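Local coordinates for uncharacterized protein MJ0327 (Methanocaldococcus jannaschii DSM 2661, PDB 2QTD) that is of uncharacterised function but, as a small ribonuclease H-like protein of the dinitrogenase iron-molybdenum cofactor family, may bind such a cofactor or a related metal cluster, at residues N4-I9 and F26-I31; N58-K63 and I77-A82. All blocks are in the same frame, centred on the assembly; numbering follows the deposited sequence. Where two conformers were deposited one is given.

Contact 1: residues N4-I9 and F26-I31; sequences NMKVAI and FLIVRI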
loop_
_atom_site.group_PDB
_atom_site.type_symbol
_atom_site.label_atom_id
_atom_site.label_comp_id
_atom_site.label_asym_id
_atom_site.label_seq_id
_atom_site.Cartn_x
_atom_site.Cartn_y
_atom_site.Cartn_z
ATOM N N ASN A 4 -6.739 -7.918 11.075
ATOM C CA ASN A 4 -6.716 -6.620 11.721
ATOM C C ASN A 4 -5.421 -5.876 11.320
ATOM O O ASN A 4 -4.393 -6.064 12.023
ATOM C CB ASN A 4 -6.722 -6.853 13.238
ATOM C CG ASN A 4 -7.942 -7.634 13.707
ATOM O OD1 ASN A 4 -7.848 -8.798 14.120
ATOM N ND2 ASN A 4 -9.087 -6.989 13.667
HETATM N N MSE A 5 -5.423 -5.077 10.237
HETATM C CA MSE A 5 -4.186 -4.516 9.665
HETATM C C MSE A 5 -4.359 -3.110 9.109
HETATM O O MSE A 5 -5.448 -2.724 8.735
HETATM C CB MSE A 5 -3.713 -5.415 8.517
HETATM C CG MSE A 5 -3.219 -6.803 8.939
HETATM SE SE MSE A 5 -2.682 -7.731 7.332
HETATM C CE MSE A 5 -0.821 -7.193 7.187
ATOM N N LYS A 6 -3.249 -2.385 9.004
ATOM C CA LYS A 6 -3.191 -1.105 8.327
ATOM C C LYS A 6 -2.382 -1.331 7.023
ATOM O O LYS A 6 -1.303 -1.905 7.067
ATOM C CB LYS A 6 -2.489 -0.071 9.222
ATOM C CG LYS A 6 -2.432 1.323 8.668
ATOM C CD LYS A 6 -1.587 2.284 9.508
ATOM C CE LYS A 6 -2.081 2.444 10.923
ATOM N NZ LYS A 6 -1.499 3.660 11.600
ATOM N N VAL A 7 -2.954 -0.905 5.897
ATOM C CA VAL A 7 -2.351 -1.148 4.578
ATOM C C VAL A 7 -2.207 0.179 3.861
ATOM O O VAL A 7 -3.153 0.981 3.804
ATOM C CB VAL A 7 -3.188 -2.109 3.720
ATOM C CG1 VAL A 7 -2.460 -2.408 2.386
ATOM C CG2 VAL A 7 -3.549 -3.427 4.520
ATOM N N ALA A 8 -1.019 0.433 3.359
ATOM C CA ALA A 8 -0.795 1.620 2.461
ATOM C C ALA A 8 -0.841 1.247 0.959
ATOM O O ALA A 8 -0.167 0.325 0.512
ATOM C CB ALA A 8 0.511 2.324 2.836
ATOM N N ILE A 9 -1.634 1.984 0.205
ATOM C CA ILE A 9 -1.810 1.763 -1.256
ATOM C C ILE A 9 -1.345 2.968 -2.025
ATOM O O ILE A 9 -1.808 4.102 -1.775
ATOM C CB ILE A 9 -3.279 1.445 -1.612
ATOM C CG1 ILE A 9 -3.807 0.386 -0.628
ATOM C CG2 ILE A 9 -3.375 1.062 -3.135
ATOM C CD1 ILE A 9 -5.187 -0.083 -0.808
ATOM N N PHE A 26 -0.637 8.238 -0.915
ATOM C CA PHE A 26 -0.781 6.946 -0.260
ATOM C C PHE A 26 -2.132 6.951 0.420
ATOM O O PHE A 26 -2.485 7.906 1.163
ATOM C CB PHE A 26 0.311 6.703 0.771
ATOM C CG PHE A 26 1.688 6.905 0.230
ATOM C CD1 PHE A 26 2.230 5.956 -0.625
ATOM C CD2 PHE A 26 2.427 8.010 0.586
ATOM C CE1 PHE A 26 3.523 6.145 -1.139
ATOM C CE2 PHE A 26 3.726 8.200 0.089
ATOM C CZ PHE A 26 4.256 7.270 -0.771
ATOM N N LEU A 27 -2.953 5.969 0.061
ATOM C CA LEU A 27 -4.192 5.679 0.771
ATOM C C LEU A 27 -3.890 4.731 1.945
ATOM O O LEU A 27 -3.450 3.583 1.734
ATOM C CB LEU A 27 -5.233 5.104 -0.186
ATOM C CG LEU A 27 -6.618 4.744 0.421
ATOM C CD1 LEU A 27 -7.342 6.024 0.863
ATOM C CD2 LEU A 27 -7.450 4.043 -0.613
ATOM N N ILE A 28 -4.144 5.197 3.181
ATOM C CA ILE A 28 -3.932 4.387 4.375
ATOM C C ILE A 28 -5.294 3.798 4.767
ATOM O O ILE A 28 -6.230 4.525 5.102
ATOM C CB ILE A 28 -3.286 5.186 5.527
ATOM C CG1 ILE A 28 -2.050 5.982 5.109
ATOM C CG2 ILE A 28 -2.962 4.290 6.693
ATOM C CD1 ILE A 28 -0.985 5.190 4.395
ATOM N N VAL A 29 -5.401 2.478 4.672
ATOM C CA VAL A 29 -6.648 1.799 5.007
ATOM C C VAL A 29 -6.463 0.936 6.230
ATOM O O VAL A 29 -5.508 0.170 6.343
ATOM C CB VAL A 29 -7.254 0.984 3.837
ATOM C CG1 VAL A 29 -7.662 1.885 2.682
ATOM C CG2 VAL A 29 -6.321 -0.089 3.362
ATOM N N ARG A 30 -7.407 1.080 7.167
ATOM C CA ARG A 30 -7.481 0.229 8.356
ATOM C C ARG A 30 -8.529 -0.824 8.056
ATOM O O ARG A 30 -9.669 -0.484 7.764
ATOM C CB ARG A 30 -7.889 0.997 9.620
ATOM C CG ARG A 30 -8.423 0.184 10.783
ATOM C CD ARG A 30 -7.441 -0.793 11.311
ATOM N NE ARG A 30 -6.244 -0.129 11.819
ATOM C CZ ARG A 30 -5.191 -0.768 12.341
ATOM N NH1 ARG A 30 -5.185 -2.098 12.464
ATOM N NH2 ARG A 30 -4.145 -0.058 12.774
ATOM N N ILE A 31 -8.130 -2.088 8.153
ATOM C CA ILE A 31 -8.997 -3.237 7.902
ATOM C C ILE A 31 -9.169 -3.916 9.237
ATOM O O ILE A 31 -8.188 -4.124 9.954
ATOM C CB ILE A 31 -8.385 -4.226 6.915
ATOM C CG1 ILE A 31 -8.289 -3.612 5.504
ATOM C CG2 ILE A 31 -9.227 -5.583 6.957
ATOM C CD1 ILE A 31 -7.120 -4.185 4.598
#
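I9 and L27 form an antiparallel hydrogen-bonded pair, with I9 N to L27 O and L27 N to I9 O both at 2.9 Å. V7 with V29 and M5 with I31 repeat the pattern, giving six main-chain bonds, and the strand axes run at 161° to each other. I9 buries the most surface here. Its CG1 lies beside the backbone N (chi1 -47°), close to the carbonyl of L27, and CD1 continues to a loose touch on V29 CG2 at 4.3 Å. On the same face I31 reaches diagonally along the ladder: its CD1 meets V7 CG2 at 3.7 Å, branch against branch.

R30 works on the other face, with K6, A8 and I28. Bends at chi2 and chi3, both 61°, bring its guanidinium back over the neighbouring strand, where NH1 is 3.6 Å from M5 C. K6 CB stands 3.9 Å above the guanidinium plane, near its rim. The two long chains cross at about a right angle, R30 NH2 lying 3.7 Å from K6 CE. K6 NZ, 4.7 Å from R30 NH2, is bound instead by a salt bridge to E55, which should moderate the like charges. With a leucine in place of R30, the M5 backbone and K6 CB would probably lose the flat group lying against them.

Around this pair, helix 87-95 covers the I9 face through V87, I91 and F94. Strand 35-43 flanks 25-32, while strand 59-62 pairs with the far edge of 5-11.

Contact 2: residues N58-K63 and I77-A82; sequences NAIICK and IEIYHA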
loop_
_atom_site.group_PDB
_atom_site.type_symbol
_atom_site.label_atom_id
_atom_site.label_comp_id
_atom_site.label_asym_id
_atom_site.label_seq_id
_atom_site.Cartn_x
_atom_site.Cartn_y
_atom_site.Cartn_z
ATOM N N ASN A 58 1.168 -2.273 8.283
ATOM C CA ASN A 58 1.490 -3.699 8.228
ATOM C C ASN A 58 1.923 -4.139 6.815
ATOM O O ASN A 58 2.650 -5.129 6.666
ATOM C CB ASN A 58 0.307 -4.555 8.703
ATOM C CG ASN A 58 -0.148 -4.224 10.118
ATOM O OD1 ASN A 58 -1.062 -3.422 10.326
ATOM N ND2 ASN A 58 0.514 -4.830 11.106
ATOM N N ALA A 59 1.469 -3.457 5.781
ATOM C CA ALA A 59 1.600 -3.938 4.414
ATOM C C ALA A 59 1.503 -2.769 3.477
ATOM O O ALA A 59 0.884 -1.732 3.843
ATOM C CB ALA A 59 0.493 -4.946 4.120
ATOM N N ILE A 60 2.115 -2.908 2.284
ATOM C CA ILE A 60 1.979 -1.978 1.169
ATOM C C ILE A 60 1.394 -2.735 -0.024
ATOM O O ILE A 60 1.780 -3.887 -0.232
ATOM C CB ILE A 60 3.361 -1.341 0.799
ATOM C CG1 ILE A 60 3.817 -0.344 1.848
ATOM C CG2 ILE A 60 3.321 -0.637 -0.578
ATOM C CD1 ILE A 60 5.351 0.025 1.817
ATOM N N ILE A 61 0.520 -2.090 -0.805
ATOM C CA ILE A 61 0.033 -2.571 -2.119
ATOM C C ILE A 61 0.505 -1.552 -3.124
ATOM O O ILE A 61 0.229 -0.373 -2.987
ATOM C CB ILE A 61 -1.452 -2.804 -2.176
ATOM C CG1 ILE A 61 -1.891 -3.825 -1.144
ATOM C CG2 ILE A 61 -1.904 -3.235 -3.568
ATOM C CD1 ILE A 61 -3.440 -3.933 -1.061
ATOM N N CYS A 62 1.271 -2.035 -4.104
ATOM C CA CYS A 62 1.749 -1.228 -5.218
ATOM C C CYS A 62 2.003 -2.113 -6.447
ATOM O O CYS A 62 1.957 -3.312 -6.371
ATOM C CB CYS A 62 3.022 -0.476 -4.826
ATOM S SG CYS A 62 4.462 -1.568 -4.471
ATOM N N LYS A 63 2.214 -1.467 -7.580
ATOM C CA LYS A 63 2.507 -2.158 -8.821
ATOM C C LYS A 63 3.985 -2.324 -9.016
ATOM O O LYS A 63 4.403 -3.325 -9.583
ATOM C CB LYS A 63 1.907 -1.425 -10.003
ATOM C CG LYS A 63 0.404 -1.434 -10.074
ATOM C CD LYS A 63 -0.041 -0.860 -11.395
ATOM C CE LYS A 63 -1.541 -0.715 -11.556
ATOM N NZ LYS A 63 -1.866 -0.254 -12.942
ATOM N N ILE A 77 7.888 -4.448 6.747
ATOM C CA ILE A 77 6.565 -4.394 6.050
ATOM C C ILE A 77 6.587 -5.451 4.929
ATOM O O ILE A 77 7.607 -5.672 4.282
ATOM C CB ILE A 77 6.303 -2.942 5.473
ATOM C CG1 ILE A 77 6.373 -1.893 6.594
ATOM C CG2 ILE A 77 4.955 -2.743 4.713
ATOM C CD1 ILE A 77 6.077 -0.495 6.134
ATOM N N GLU A 78 5.466 -6.124 4.753
ATOM C CA GLU A 78 5.242 -7.001 3.611
ATOM C C GLU A 78 4.675 -6.188 2.474
ATOM O O GLU A 78 3.778 -5.402 2.687
ATOM C CB GLU A 78 4.271 -8.081 4.016
ATOM C CG GLU A 78 4.836 -8.917 5.165
ATOM C CD GLU A 78 3.875 -9.948 5.629
ATOM O OE1 GLU A 78 2.704 -9.566 5.901
ATOM O OE2 GLU A 78 4.291 -11.132 5.715
ATOM N N ILE A 79 5.198 -6.388 1.261
ATOM C CA ILE A 79 4.903 -5.567 0.087
ATOM C C ILE A 79 4.235 -6.477 -0.927
ATOM O O ILE A 79 4.810 -7.498 -1.329
ATOM C CB ILE A 79 6.163 -4.882 -0.501
ATOM C CG1 ILE A 79 6.879 -4.083 0.620
ATOM C CG2 ILE A 79 5.774 -3.994 -1.646
ATOM C CD1 ILE A 79 8.140 -3.443 0.202
ATOM N N TYR A 80 3.020 -6.111 -1.322
ATOM C CA TYR A 80 2.181 -6.964 -2.181
ATOM C C TYR A 80 1.972 -6.292 -3.518
ATOM O O TYR A 80 1.900 -5.059 -3.612
ATOM C CB TYR A 80 0.834 -7.222 -1.541
ATOM C CG TYR A 80 0.912 -8.091 -0.335
ATOM C CD1 TYR A 80 0.938 -9.462 -0.457
ATOM C CD2 TYR A 80 1.113 -7.527 0.918
ATOM C CE1 TYR A 80 1.041 -10.269 0.662
ATOM C CE2 TYR A 80 1.251 -8.338 2.042
ATOM C CZ TYR A 80 1.219 -9.690 1.899
ATOM O OH TYR A 80 1.331 -10.513 3.009
ATOM N N HIS A 81 1.865 -7.093 -4.569
ATOM C CA HIS A 81 1.720 -6.583 -5.924
ATOM C C HIS A 81 0.247 -6.431 -6.305
ATOM O O HIS A 81 -0.540 -7.386 -6.227
ATOM C CB HIS A 81 2.391 -7.532 -6.913
ATOM C CG HIS A 81 2.471 -6.955 -8.293
ATOM N ND1 HIS A 81 1.678 -7.406 -9.328
ATOM C CD2 HIS A 81 3.220 -5.955 -8.794
ATOM C CE1 HIS A 81 1.943 -6.698 -10.414
ATOM N NE2 HIS A 81 2.870 -5.806 -10.114
ATOM N N ALA A 82 -0.144 -5.212 -6.658
ATOM C CA ALA A 82 -1.486 -4.935 -7.161
ATOM C C ALA A 82 -1.765 -5.598 -8.476
ATOM O O ALA A 82 -0.853 -5.743 -9.302
ATOM C CB ALA A 82 -1.712 -3.450 -7.306
#
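A82 and I61 mark a tightly packed end of this parallel pairing: A82 CB lies 3.7 Å from I61 CG2, and A82 N donates to C62 O at 2.8 Å. That N-H approaches from 47° above the carbonyl plane, whereas Y80 N bonds to I60 O, also at 2.8 Å, nearly in line with the C=O. I60 and C62 each use both N and O toward segment 77-82, the alternation expected of parallel strands, whose axes are inclined at 24°.

On the face of I60, C62 and I79 the contacts are apolar, with H81 following at the end of this face. The I60 and I77 side chains cross obliquely, CG1 of I60 lying 3.9 Å from CG2 of I77, and C62 SG meets I79 CG2 at the same separation. The sulfur sits between its own backbone N and carbonyl carbon (chi1 65°), which turns it across toward the neighbouring strand, diagonally to I79. F73 and Y70 of helix 67-74 cover this side.

Y80 stands between the tight and loose parts: its ring edge meets A59, CE2 lying 4.0 Å from A59 CB, and F94 packs edge-to-face with the ring. The looser, partly exposed side is that of E78 and H81. The Y80 hydroxyl makes a weak bond, OH to E78 OE1 at 3.3 Å. H81 turns a ring edge to the carbonyl of K63, NE2 standing 3.0 Å from K63 O.

Main-chain bonds and small or apolar side chains thus hold the strands together, while the salt bridges E78-K101 and K63-D85 reach beyond both segments; the pairing itself does not depend on charge.

In the fold
Contacts 1 and 2 lie in one mixed sheet, their centres 10 Å apart, and follow in series along the chain. Across the sheet the strands run 35-43, 25-32, 5-11, 59-62, 78-81, an order of 3-2-1-4-5 that matches the ribonuclease H-like motif. Contact 1 lies in the antiparallel part, contact 2 in the parallel part, within a beta-alpha-beta unit whose crossover is helix 67-74. Strands 5-11 and 59-62 join the two parts: A8 O and I61 N are 2.8 Å apart, as are K6 N and N58 OD1, both probable hydrogen bonds. F94 of helix 87-95 touches residues of both contacts, so one helix covers the central seam of the sheet.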